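Local atomic coordinates of ubiquitin-conjugating enzyme-like protein (Leishmania mexicana, PDB entry 6ZM3), a protein that probably works alongside an active ubiquitin-conjugating enzyme (E2), as E2-like proteins of the UEV type do, to support the assembly of ubiquitin chains. Residues R12-L17 with I40-W45; V50-T55 with E119-M124; T55-R60 with L132-E137; N86-D91 with P127-L132. All coordinates share one frame; numbering follows the deposited sequence.

Interaction 1 of 4, residues R12-L17 with I40-W45; sequences RLLEEL and IFFHYW
F42 and L13, L14 and L17 form a compact apolar cluster, a worked example of how a helix is held against a loop and the start of a strand by two aromatics and a few leucines. L13 comes in at CB, 3.8 Å from F42 CD2. The far end of the ring is met by two other leucines: L14 CD2 lies 3.8 Å from F42 CZ, and L17 CD2, on a side chain running at about a right angle to that of F42, stands 4.0 Å from F42 CE1. The two helical leucines arrive differently, for L17 swings CG away from its own backbone N (chi1 178°), whereas L14 keeps CG beside it.

W45 forms the second apolar patch. Its indole presents an edge to the helix, with L17 CA near the ring plane and 3.8 Å from W45 CH2, while L13 CD2 approaches W45 CZ2 at 3.9 Å.

Polar contacts operate within each segment. W45 NE1 donates to F42 O at 2.9 Å, meeting that oxygen from above its carbonyl plane, which would help set the turn of the indole and links it to the backbone of F42. On the helix, R12 NE and E16 OE2 form a salt bridge of 2.9 Å, one turn apart, and E16 OE2 is also bonded to Y72 OH.

Around the cluster, L34 of strand 30-34 touches L17, F42 and W45, and M113 at the start of helix 113-125 packs on L13 and W45. Helix 9-22 is thus seated where the sheet and a second helix converge, as at the N-terminus of the UBC fold.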
# COMPACT_ATOMS: atom_id res chain seq x y z
N ARG B 12 -25.78 -7.64 -12.24
CA ARG B 12 -24.45 -8.00 -12.71
C ARG B 12 -23.39 -7.78 -11.62
O ARG B 12 -22.56 -8.64 -11.38
CB ARG B 12 -24.13 -7.28 -14.03
CG ARG B 12 -22.68 -7.42 -14.47
CD ARG B 12 -22.19 -8.86 -14.61
NE ARG B 12 -20.86 -8.64 -15.12
CZ ARG B 12 -20.54 -8.60 -16.41
NH1 ARG B 12 -21.47 -8.87 -17.32
NH2 ARG B 12 -19.29 -8.35 -16.77
N LEU B 13 -23.45 -6.62 -10.96
CA LEU B 13 -22.43 -6.30 -9.96
C LEU B 13 -22.61 -7.15 -8.70
O LEU B 13 -21.62 -7.59 -8.12
CB LEU B 13 -22.47 -4.80 -9.70
CG LEU B 13 -21.81 -3.97 -10.81
CD1 LEU B 13 -22.17 -2.51 -10.63
CD2 LEU B 13 -20.31 -4.14 -10.80
N LEU B 14 -23.87 -7.47 -8.34
CA LEU B 14 -24.09 -8.46 -7.29
C LEU B 14 -23.48 -9.81 -7.65
O LEU B 14 -22.99 -10.53 -6.78
CB LEU B 14 -25.59 -8.62 -7.02
CG LEU B 14 -26.21 -7.51 -6.17
CD1 LEU B 14 -27.71 -7.40 -6.40
CD2 LEU B 14 -25.92 -7.72 -4.68
N GLU B 15 -23.60 -10.22 -8.93
CA GLU B 15 -22.99 -11.47 -9.37
C GLU B 15 -21.48 -11.43 -9.15
O GLU B 15 -20.86 -12.37 -8.64
CB GLU B 15 -23.31 -11.75 -10.85
CG GLU B 15 -22.72 -13.08 -11.34
CD GLU B 15 -23.28 -13.52 -12.69
OE1 GLU B 15 -23.16 -12.75 -13.65
OE2 GLU B 15 -23.88 -14.61 -12.76
N GLU B 16 -20.83 -10.37 -9.61
CA GLU B 16 -19.39 -10.25 -9.42
C GLU B 16 -19.03 -10.14 -7.93
O GLU B 16 -18.01 -10.66 -7.53
CB GLU B 16 -18.88 -9.05 -10.23
CG GLU B 16 -19.00 -9.29 -11.72
CD GLU B 16 -18.22 -8.29 -12.57
OE1 GLU B 16 -16.98 -8.18 -12.42
OE2 GLU B 16 -18.88 -7.61 -13.33
N LEU B 17 -19.83 -9.42 -7.14
CA LEU B 17 -19.55 -9.39 -5.70
C LEU B 17 -19.49 -10.83 -5.16
O LEU B 17 -18.56 -11.19 -4.42
CB LEU B 17 -20.66 -8.57 -5.03
CG LEU B 17 -20.58 -8.43 -3.51
CD1 LEU B 17 -19.41 -7.54 -3.09
CD2 LEU B 17 -21.91 -7.87 -2.96
N ILE B 40 -24.18 0.53 -1.88
CA ILE B 40 -25.00 -0.62 -2.24
C ILE B 40 -25.15 -0.66 -3.76
O ILE B 40 -25.83 -1.52 -4.29
CB ILE B 40 -26.35 -0.61 -1.49
CG1 ILE B 40 -27.19 0.62 -1.81
CG2 ILE B 40 -26.11 -0.76 0.01
CD1 ILE B 40 -28.57 0.29 -2.26
N PHE B 41 -24.55 0.31 -4.46
CA PHE B 41 -24.68 0.37 -5.91
C PHE B 41 -23.34 0.06 -6.56
O PHE B 41 -23.25 0.05 -7.78
CB PHE B 41 -25.31 1.68 -6.38
CG PHE B 41 -26.77 1.85 -6.05
CD1 PHE B 41 -27.74 1.05 -6.64
CD2 PHE B 41 -27.17 2.77 -5.10
CE1 PHE B 41 -29.08 1.18 -6.29
CE2 PHE B 41 -28.50 2.92 -4.77
CZ PHE B 41 -29.46 2.12 -5.36
N PHE B 42 -22.33 -0.25 -5.74
CA PHE B 42 -21.07 -0.85 -6.13
C PHE B 42 -20.39 -0.07 -7.26
O PHE B 42 -19.93 -0.68 -8.22
CB PHE B 42 -21.30 -2.32 -6.55
CG PHE B 42 -22.26 -3.07 -5.67
CD1 PHE B 42 -21.99 -3.28 -4.32
CD2 PHE B 42 -23.44 -3.58 -6.18
CE1 PHE B 42 -22.87 -3.99 -3.52
CE2 PHE B 42 -24.32 -4.31 -5.39
CZ PHE B 42 -24.02 -4.51 -4.05
N HIS B 43 -20.26 1.25 -7.11
CA HIS B 43 -19.66 2.06 -8.16
C HIS B 43 -18.16 1.81 -8.25
O HIS B 43 -17.62 1.58 -9.33
CB HIS B 43 -19.99 3.54 -7.92
CG HIS B 43 -21.41 3.89 -8.17
ND1 HIS B 43 -21.91 4.12 -9.44
CD2 HIS B 43 -22.43 4.10 -7.32
CE1 HIS B 43 -23.17 4.45 -9.36
NE2 HIS B 43 -23.50 4.44 -8.06
N TYR B 44 -17.46 1.78 -7.10
CA TYR B 44 -16.02 1.69 -7.13
C TYR B 44 -15.50 0.38 -6.55
O TYR B 44 -15.96 -0.03 -5.48
CB TYR B 44 -15.41 2.88 -6.39
CG TYR B 44 -15.44 4.14 -7.23
CD1 TYR B 44 -14.47 4.37 -8.19
CD2 TYR B 44 -16.44 5.08 -7.08
CE1 TYR B 44 -14.49 5.51 -8.98
CE2 TYR B 44 -16.47 6.24 -7.85
CZ TYR B 44 -15.49 6.46 -8.80
OH TYR B 44 -15.52 7.57 -9.59
N TRP B 45 -14.50 -0.19 -7.24
CA TRP B 45 -13.82 -1.40 -6.84
C TRP B 45 -12.32 -1.15 -6.78
O TRP B 45 -11.78 -0.39 -7.57
CB TRP B 45 -14.17 -2.53 -7.83
CG TRP B 45 -15.63 -2.82 -7.89
CD1 TRP B 45 -16.62 -2.03 -8.40
CD2 TRP B 45 -16.28 -4.04 -7.46
NE1 TRP B 45 -17.84 -2.64 -8.28
CE2 TRP B 45 -17.66 -3.87 -7.68
CE3 TRP B 45 -15.82 -5.21 -6.86
CZ2 TRP B 45 -18.59 -4.87 -7.41
CZ3 TRP B 45 -16.75 -6.17 -6.52
CH2 TRP B 45 -18.11 -6.01 -6.80

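Interaction 2 of 4, residues V50-T55 with E119-M124; sequences VGPPST and ELRKEM
V50 closes strand 44-50 by giving its carbonyl oxygen to R121, which reaches across from helix 113-125: R121 NE donates to V50 O at 2.8 Å, an approach nearly in line with the carbonyl bond although the N-H itself is bent, at 144°. The arginine gets there because CG is anti to its backbone N (chi1 -165°) and the chain stays extended as far as NE.

G51 follows, with its CA 4.4 Å from M124 SD. Its carbonyl oxygen accepts a hydrogen bond from a water that in turn accepts from R121 NH2 at 2.8 Å, in the guanidinium plane. The same side chain therefore binds two successive carbonyls, one directly and one through water.

P52 carries most of the apolar packing. Its ring runs alongside R121 in the opposite sense, with CB over the centre of one guanidinium face, and then wedges against M124, P52 CG lying 3.8 Å from M124 CB. P53 adds a flank, its CD 3.9 Å from R121 NH2.

T55 closes the segment with a bond of its own. The hydroxyl donates to P52 O at 2.6 Å, and the methyl is turned toward the helix, T55 CG2 resting 3.7 Å from M124 O.

The chemistry is that of an arginine bonded to the strand end and packed against prolines. NE is bonded to V50 O, somewhat tilted from the guanidinium plane, and NH2 to the water in the plane, while P52 covers one face, which would restrict rotation of the group. M124 O, by contrast, is buried with no hydrogen-bonding partner in the model.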
# COMPACT_ATOMS: atom_id res chain seq x y z
N VAL B 50 -0.61 -8.69 -9.18
CA VAL B 50 0.75 -9.07 -8.87
C VAL B 50 1.51 -9.28 -10.18
O VAL B 50 1.15 -10.15 -11.00
CB VAL B 50 0.74 -10.33 -7.96
CG1 VAL B 50 2.13 -10.79 -7.54
CG2 VAL B 50 -0.15 -10.10 -6.74
N GLY B 51 2.54 -8.46 -10.41
CA GLY B 51 3.26 -8.48 -11.68
C GLY B 51 3.77 -9.89 -11.97
O GLY B 51 4.26 -10.57 -11.07
N PRO B 52 3.62 -10.41 -13.21
CA PRO B 52 4.03 -11.79 -13.50
C PRO B 52 5.52 -12.07 -13.43
O PRO B 52 6.32 -11.17 -13.68
CB PRO B 52 3.56 -12.01 -14.95
CG PRO B 52 3.40 -10.61 -15.52
CD PRO B 52 3.01 -9.72 -14.35
N PRO B 53 5.93 -13.32 -13.13
CA PRO B 53 7.34 -13.71 -13.05
C PRO B 53 8.08 -13.50 -14.37
O PRO B 53 7.46 -13.50 -15.44
CB PRO B 53 7.31 -15.22 -12.83
CG PRO B 53 5.92 -15.53 -12.34
CD PRO B 53 5.02 -14.46 -12.94
N SER B 54 9.40 -13.32 -14.27
CA SER B 54 10.29 -13.19 -15.42
C SER B 54 9.84 -12.06 -16.36
O SER B 54 9.77 -12.20 -17.58
CB SER B 54 10.43 -14.51 -16.12
OG SER B 54 10.89 -15.47 -15.18
N THR B 55 9.55 -10.91 -15.75
CA THR B 55 9.17 -9.68 -16.40
C THR B 55 9.76 -8.57 -15.53
O THR B 55 10.23 -8.86 -14.43
CB THR B 55 7.64 -9.55 -16.52
OG1 THR B 55 7.07 -9.28 -15.24
CG2 THR B 55 6.94 -10.76 -17.13
N GLU B 119 -6.27 -10.05 -17.77
CA GLU B 119 -5.91 -9.64 -19.12
C GLU B 119 -4.89 -8.49 -19.11
O GLU B 119 -4.02 -8.45 -19.98
CB GLU B 119 -7.13 -9.35 -19.98
CG GLU B 119 -7.93 -10.62 -20.34
CD GLU B 119 -7.24 -11.57 -21.30
OE1 GLU B 119 -6.71 -11.08 -22.31
OE2 GLU B 119 -7.14 -12.79 -20.99
N LEU B 120 -4.99 -7.56 -18.14
CA LEU B 120 -3.91 -6.59 -17.93
C LEU B 120 -2.63 -7.28 -17.46
O LEU B 120 -1.52 -6.91 -17.87
CB LEU B 120 -4.39 -5.50 -16.97
CG LEU B 120 -5.39 -4.55 -17.60
CD1 LEU B 120 -6.09 -3.68 -16.56
CD2 LEU B 120 -4.67 -3.67 -18.63
N ARG B 121 -2.76 -8.32 -16.63
CA ARG B 121 -1.60 -9.05 -16.17
C ARG B 121 -0.92 -9.83 -17.30
O ARG B 121 0.30 -9.88 -17.36
CB ARG B 121 -1.96 -9.97 -14.99
CG ARG B 121 -0.73 -10.48 -14.26
CD ARG B 121 -1.15 -11.35 -13.10
NE ARG B 121 -0.10 -12.16 -12.54
CZ ARG B 121 0.23 -13.39 -12.97
NH1 ARG B 121 -0.35 -13.92 -14.04
NH2 ARG B 121 1.17 -14.06 -12.35
N LYS B 122 -1.70 -10.41 -18.21
CA LYS B 122 -1.12 -11.07 -19.36
C LYS B 122 -0.39 -10.04 -20.23
O LYS B 122 0.69 -10.34 -20.72
CB LYS B 122 -2.20 -11.75 -20.20
CG LYS B 122 -2.95 -12.91 -19.55
CD LYS B 122 -3.59 -13.83 -20.58
N GLU B 123 -0.94 -8.82 -20.37
CA GLU B 123 -0.33 -7.75 -21.16
C GLU B 123 1.11 -7.50 -20.71
O GLU B 123 1.93 -7.09 -21.52
CB GLU B 123 -1.06 -6.41 -21.04
CG GLU B 123 -2.30 -6.26 -21.89
CD GLU B 123 -2.09 -6.03 -23.39
OE1 GLU B 123 -0.92 -6.02 -23.84
OE2 GLU B 123 -3.10 -5.87 -24.10
N MET B 124 1.38 -7.72 -19.42
CA MET B 124 2.68 -7.50 -18.83
C MET B 124 3.64 -8.63 -19.21
O MET B 124 4.85 -8.44 -19.18
CB MET B 124 2.56 -7.41 -17.30
CG MET B 124 1.76 -6.23 -16.84
SD MET B 124 1.43 -6.27 -15.04
CE MET B 124 0.32 -4.87 -14.93
O HOH W 1 2.93 -13.12 -10.33

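Interaction 3 of 4, residues T55-R60 with L132-E137; sequences TTFEYR and LVQPPE
T56 and R60, set by a type I turn from T55 to E58 running into a type II turn from F57 to R60, face Q134 and E137 of an irregular partner segment, with CA atoms 6.5 Å apart for T56 and Q134.

R60 dominates. Its chain is extended from CG to NE, and NH1 and NH2 both grip P135 O end-on, each at 2.8 Å, with that oxygen in the guanidinium plane. The two faces of the group are also used: Q134 CB lies 3.2 Å above the R60 guanidinium plane on one side, and the backbone of E137 covers the other. Packing on both faces, together with the in-plane bonds, would limit rotation of the group.

Q134 bends at chi2 (-41°), which lays its amide over one face of F57 toward the rim, the amide and ring planes 32° apart and Q134 NE2 3.2 Å from F57 CZ. Neither end of the amide depends on the ring: NE2 donates to L132 O, and OE1 accepts from N86 N. L132 O is shared, since T56 OG1 also donates to it at 2.7 Å. Two waters add bridges, one between E58 O and E137 OE2, the other between Q134 OE1 and R60 NH1, weakly on the arginine side. A basic side chain of the other protein chain reaches Y59 O, weakly.

In the fold, the contact joins the loop between strands 44-50 and 61-67 to the chain that follows helix 113-125. F57 rests on L87 and on M124 of that helix, and backbone bonds from Y59 and R60 to G51 tie the turns to the end of strand 44-50.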
# COMPACT_ATOMS: atom_id res chain seq x y z
N THR B 55 9.55 -10.91 -15.75
CA THR B 55 9.17 -9.68 -16.40
C THR B 55 9.76 -8.57 -15.53
O THR B 55 10.23 -8.86 -14.43
CB THR B 55 7.64 -9.55 -16.52
OG1 THR B 55 7.07 -9.28 -15.24
CG2 THR B 55 6.94 -10.76 -17.13
N THR B 56 9.76 -7.33 -16.03
CA THR B 56 10.23 -6.19 -15.24
C THR B 56 9.12 -5.69 -14.32
O THR B 56 9.33 -4.79 -13.51
CB THR B 56 10.58 -5.01 -16.16
OG1 THR B 56 9.50 -4.93 -17.09
CG2 THR B 56 11.90 -5.21 -16.87
N PHE B 57 7.94 -6.31 -14.41
CA PHE B 57 6.85 -6.06 -13.47
C PHE B 57 6.86 -7.03 -12.29
O PHE B 57 6.06 -6.84 -11.38
CB PHE B 57 5.50 -6.17 -14.18
CG PHE B 57 5.27 -5.26 -15.36
CD1 PHE B 57 5.66 -5.65 -16.64
CD2 PHE B 57 4.61 -4.05 -15.22
CE1 PHE B 57 5.46 -4.82 -17.74
CE2 PHE B 57 4.36 -3.24 -16.32
CZ PHE B 57 4.79 -3.62 -17.58
N GLU B 58 7.73 -8.06 -12.27
CA GLU B 58 7.52 -9.26 -11.47
C GLU B 58 7.35 -8.94 -9.99
O GLU B 58 8.14 -8.18 -9.42
CB GLU B 58 8.61 -10.33 -11.66
CG GLU B 58 9.99 -9.92 -11.19
CD GLU B 58 11.09 -10.96 -11.47
OE1 GLU B 58 12.20 -10.77 -10.97
OE2 GLU B 58 10.83 -11.96 -12.17
N TYR B 59 6.31 -9.54 -9.40
CA TYR B 59 6.00 -9.57 -7.98
C TYR B 59 5.64 -8.19 -7.43
O TYR B 59 5.38 -8.06 -6.23
CB TYR B 59 7.05 -10.31 -7.14
CG TYR B 59 7.62 -11.57 -7.74
CD1 TYR B 59 6.79 -12.63 -8.11
CD2 TYR B 59 8.98 -11.72 -7.94
CE1 TYR B 59 7.31 -13.79 -8.66
CE2 TYR B 59 9.52 -12.87 -8.50
CZ TYR B 59 8.68 -13.90 -8.87
OH TYR B 59 9.20 -15.03 -9.44
N ARG B 60 5.58 -7.16 -8.29
CA ARG B 60 5.12 -5.87 -7.81
C ARG B 60 3.64 -6.00 -7.44
O ARG B 60 2.84 -6.55 -8.21
CB ARG B 60 5.28 -4.74 -8.83
CG ARG B 60 6.73 -4.38 -9.15
CD ARG B 60 6.90 -3.36 -10.25
NE ARG B 60 8.30 -2.95 -10.39
CZ ARG B 60 8.67 -1.71 -10.67
NH1 ARG B 60 7.76 -0.79 -10.91
NH2 ARG B 60 9.95 -1.40 -10.75
N LEU B 132 9.74 -3.82 -20.80
CA LEU B 132 9.58 -2.38 -20.68
C LEU B 132 10.15 -1.94 -19.34
O LEU B 132 9.87 -2.56 -18.31
CB LEU B 132 8.10 -2.01 -20.84
CG LEU B 132 7.50 -2.26 -22.23
CD1 LEU B 132 5.99 -2.06 -22.24
CD2 LEU B 132 8.13 -1.37 -23.29
N VAL B 133 11.00 -0.91 -19.36
CA VAL B 133 11.64 -0.42 -18.14
C VAL B 133 10.53 0.19 -17.29
O VAL B 133 9.76 0.99 -17.81
CB VAL B 133 12.71 0.64 -18.46
CG1 VAL B 133 13.11 1.45 -17.22
CG2 VAL B 133 13.92 0.02 -19.15
N GLN B 134 10.46 -0.20 -16.01
CA GLN B 134 9.40 0.27 -15.13
C GLN B 134 9.92 1.43 -14.26
O GLN B 134 11.13 1.56 -14.05
CB GLN B 134 8.99 -0.87 -14.20
CG GLN B 134 8.14 -1.94 -14.88
CD GLN B 134 7.11 -1.37 -15.82
OE1 GLN B 134 6.17 -0.65 -15.43
NE2 GLN B 134 7.31 -1.66 -17.09
N PRO B 135 9.03 2.28 -13.70
CA PRO B 135 9.48 3.28 -12.72
C PRO B 135 9.88 2.53 -11.46
O PRO B 135 9.63 1.31 -11.32
CB PRO B 135 8.26 4.20 -12.55
CG PRO B 135 7.08 3.32 -12.91
CD PRO B 135 7.59 2.37 -13.98
N PRO B 136 10.59 3.18 -10.51
CA PRO B 136 10.93 2.52 -9.25
C PRO B 136 9.68 1.92 -8.62
O PRO B 136 8.57 2.48 -8.74
CB PRO B 136 11.49 3.67 -8.39
CG PRO B 136 12.05 4.64 -9.42
CD PRO B 136 11.09 4.57 -10.59
N GLU B 137 9.88 0.77 -7.98
CA GLU B 137 8.82 0.04 -7.33
C GLU B 137 8.26 0.92 -6.22
O GLU B 137 9.05 1.45 -5.44
CB GLU B 137 9.37 -1.23 -6.67
CG GLU B 137 8.25 -2.14 -6.15
CD GLU B 137 8.77 -3.54 -5.89
OE1 GLU B 137 9.95 -3.74 -6.05
OE2 GLU B 137 7.99 -4.42 -5.57
O HOH W 2 8.68 -7.07 -6.82
O HOH W 3 5.49 -0.60 -12.62

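Interaction 4 of 4, residues N86-D91 with P127-L132; sequences NLPCVD and PQNRKL
L132 and N129 press against N86, L87 and P88 where two irregular loops of the UBC fold meet, one after strand 78-81 and the other after helix 113-125. Each loop contains a type I beta turn, L87 to V90 on one side and N129 to L132 on the other, and most of the touching residues belong to these turns, with N86 and Q128 beside them.

The tight part centres on L132. Its CD1 reaches N86 O at 3.5 Å and P88 CD at 3.7 Å, while CB is 3.5 Å from N86 ND2. The leucine keeps CG beside its backbone N (chi1 -67°), which sends one methyl in between the asparagine backbone and the proline ring. N86 lies across it at about a right angle; its amide nitrogen is not spent on the leucine but donates to V133 O, so that nitrogen is satisfied while its flank packs. Deeper in, L87 CD1 stands 4.2 Å from N129 CB, and the same leucine also packs on F57 and on M124 of helix 113-125.

The looser side lies toward solvent, at Q128, whose NE2 comes no closer than 4.1 Å to P88 CG. Its bond to N129 OD1 within the same loop is weak, with an angle of 120°. P88, though exposed, is close-packed on the side facing L132 and N129. No hydrogen bond crosses between the two segments, which meet by van der Waals packing. N129 marks the boundary between the two regimes: its ND2 donates to E123 O near the end of the helix, and on the other branch of the amide OD1 sits 3.4 Å from P88 CG.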
# COMPACT_ATOMS: atom_id res chain seq x y z
N ASN B 86 4.72 1.25 -16.87
CA ASN B 86 5.03 1.46 -18.28
C ASN B 86 4.49 0.27 -19.08
O ASN B 86 5.09 -0.81 -19.12
CB ASN B 86 6.54 1.64 -18.51
CG ASN B 86 6.93 1.81 -19.96
OD1 ASN B 86 6.11 2.23 -20.79
ND2 ASN B 86 8.18 1.49 -20.28
N LEU B 87 3.31 0.50 -19.65
CA LEU B 87 2.56 -0.49 -20.41
C LEU B 87 1.81 0.25 -21.51
O LEU B 87 1.23 1.30 -21.29
CB LEU B 87 1.59 -1.20 -19.44
CG LEU B 87 0.99 -2.51 -19.94
CD1 LEU B 87 2.06 -3.61 -20.00
CD2 LEU B 87 -0.20 -2.94 -19.06
N PRO B 88 1.83 -0.26 -22.76
CA PRO B 88 1.26 0.47 -23.90
C PRO B 88 -0.19 0.90 -23.74
O PRO B 88 -0.51 2.04 -24.03
CB PRO B 88 1.44 -0.49 -25.09
CG PRO B 88 2.57 -1.38 -24.68
CD PRO B 88 2.45 -1.53 -23.16
N CYS B 89 -1.05 0.02 -23.19
CA CYS B 89 -2.46 0.35 -23.11
C CYS B 89 -2.76 1.29 -21.94
O CYS B 89 -3.92 1.63 -21.72
CB CYS B 89 -3.32 -0.91 -23.04
SG CYS B 89 -2.91 -1.95 -21.61
N VAL B 90 -1.73 1.67 -21.18
CA VAL B 90 -1.94 2.57 -20.05
C VAL B 90 -1.43 3.97 -20.40
O VAL B 90 -0.25 4.12 -20.71
CB VAL B 90 -1.21 2.04 -18.81
CG1 VAL B 90 -1.47 2.95 -17.62
CG2 VAL B 90 -1.69 0.62 -18.48
N ASP B 91 -2.31 4.98 -20.31
CA ASP B 91 -1.93 6.35 -20.62
C ASP B 91 -1.12 6.96 -19.49
O ASP B 91 -0.90 6.32 -18.46
CB ASP B 91 -3.14 7.26 -20.81
CG ASP B 91 -4.09 6.83 -21.91
OD1 ASP B 91 -3.67 6.06 -22.78
OD2 ASP B 91 -5.25 7.29 -21.89
N PRO B 127 5.70 -11.08 -24.91
CA PRO B 127 7.13 -10.99 -25.23
C PRO B 127 7.54 -9.53 -25.45
O PRO B 127 8.65 -9.14 -25.10
CB PRO B 127 7.29 -11.91 -26.46
CG PRO B 127 6.06 -12.81 -26.40
CD PRO B 127 4.95 -11.92 -25.87
N GLN B 128 6.63 -8.72 -26.01
CA GLN B 128 6.99 -7.36 -26.39
C GLN B 128 7.08 -6.44 -25.17
O GLN B 128 7.83 -5.47 -25.19
CB GLN B 128 6.05 -6.82 -27.46
CG GLN B 128 4.62 -6.56 -26.99
CD GLN B 128 4.02 -5.40 -27.75
OE1 GLN B 128 4.34 -5.17 -28.92
NE2 GLN B 128 3.15 -4.64 -27.11
N ASN B 129 6.31 -6.74 -24.11
CA ASN B 129 6.10 -5.77 -23.03
C ASN B 129 6.90 -6.17 -21.79
O ASN B 129 7.15 -5.34 -20.93
CB ASN B 129 4.62 -5.61 -22.66
CG ASN B 129 3.74 -5.09 -23.77
OD1 ASN B 129 4.19 -4.33 -24.62
ND2 ASN B 129 2.48 -5.48 -23.78
N ARG B 130 7.31 -7.44 -21.72
CA ARG B 130 7.91 -8.02 -20.53
C ARG B 130 9.28 -7.40 -20.21
O ARG B 130 9.90 -7.74 -19.20
CB ARG B 130 7.86 -9.56 -20.60
CG ARG B 130 9.03 -10.24 -21.30
CD ARG B 130 9.16 -11.68 -20.84
NE ARG B 130 8.33 -12.57 -21.64
CZ ARG B 130 8.74 -13.64 -22.32
NH1 ARG B 130 10.01 -14.03 -22.29
NH2 ARG B 130 7.86 -14.35 -23.02
N LYS B 131 9.75 -6.46 -21.05
CA LYS B 131 11.06 -5.88 -20.81
C LYS B 131 10.96 -4.37 -20.73
O LYS B 131 11.99 -3.73 -20.62
CB LYS B 131 12.07 -6.26 -21.91
CG LYS B 131 12.44 -7.73 -21.94
CD LYS B 131 13.18 -8.16 -23.19
CE LYS B 131 13.33 -9.67 -23.25
NZ LYS B 131 12.07 -10.32 -23.70
N LEU B 132 9.74 -3.82 -20.80
CA LEU B 132 9.58 -2.38 -20.68
C LEU B 132 10.15 -1.94 -19.34
O LEU B 132 9.87 -2.56 -18.31
CB LEU B 132 8.10 -2.01 -20.84
CG LEU B 132 7.50 -2.26 -22.23
CD1 LEU B 132 5.99 -2.06 -22.24
CD2 LEU B 132 8.13 -1.37 -23.29

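Interactions 2, 3 and 4 form one continuous cluster, their centres about 10 Å apart, whereas interaction 1 lies on the opposite side of the chain's centre, its centre 25 to 30 Å from theirs. T55 belongs to both 2 and 3, L132 to both 3 and 4. Probable hydrogen bonds join 2 with 3 (G51 O to Y59 N, 2.8 Å), 3 with 4 (Q134 OE1 to N86 N, 2.8 Å) and 2 with 4 (E123 O to N129 ND2, 2.8 Å). With packing around F57, they make the three loop contacts a single network. The other protein chain reaches interactions 2 and 3, by packing at V50 and only weakly at Y59 and E137, but not 1 or 4.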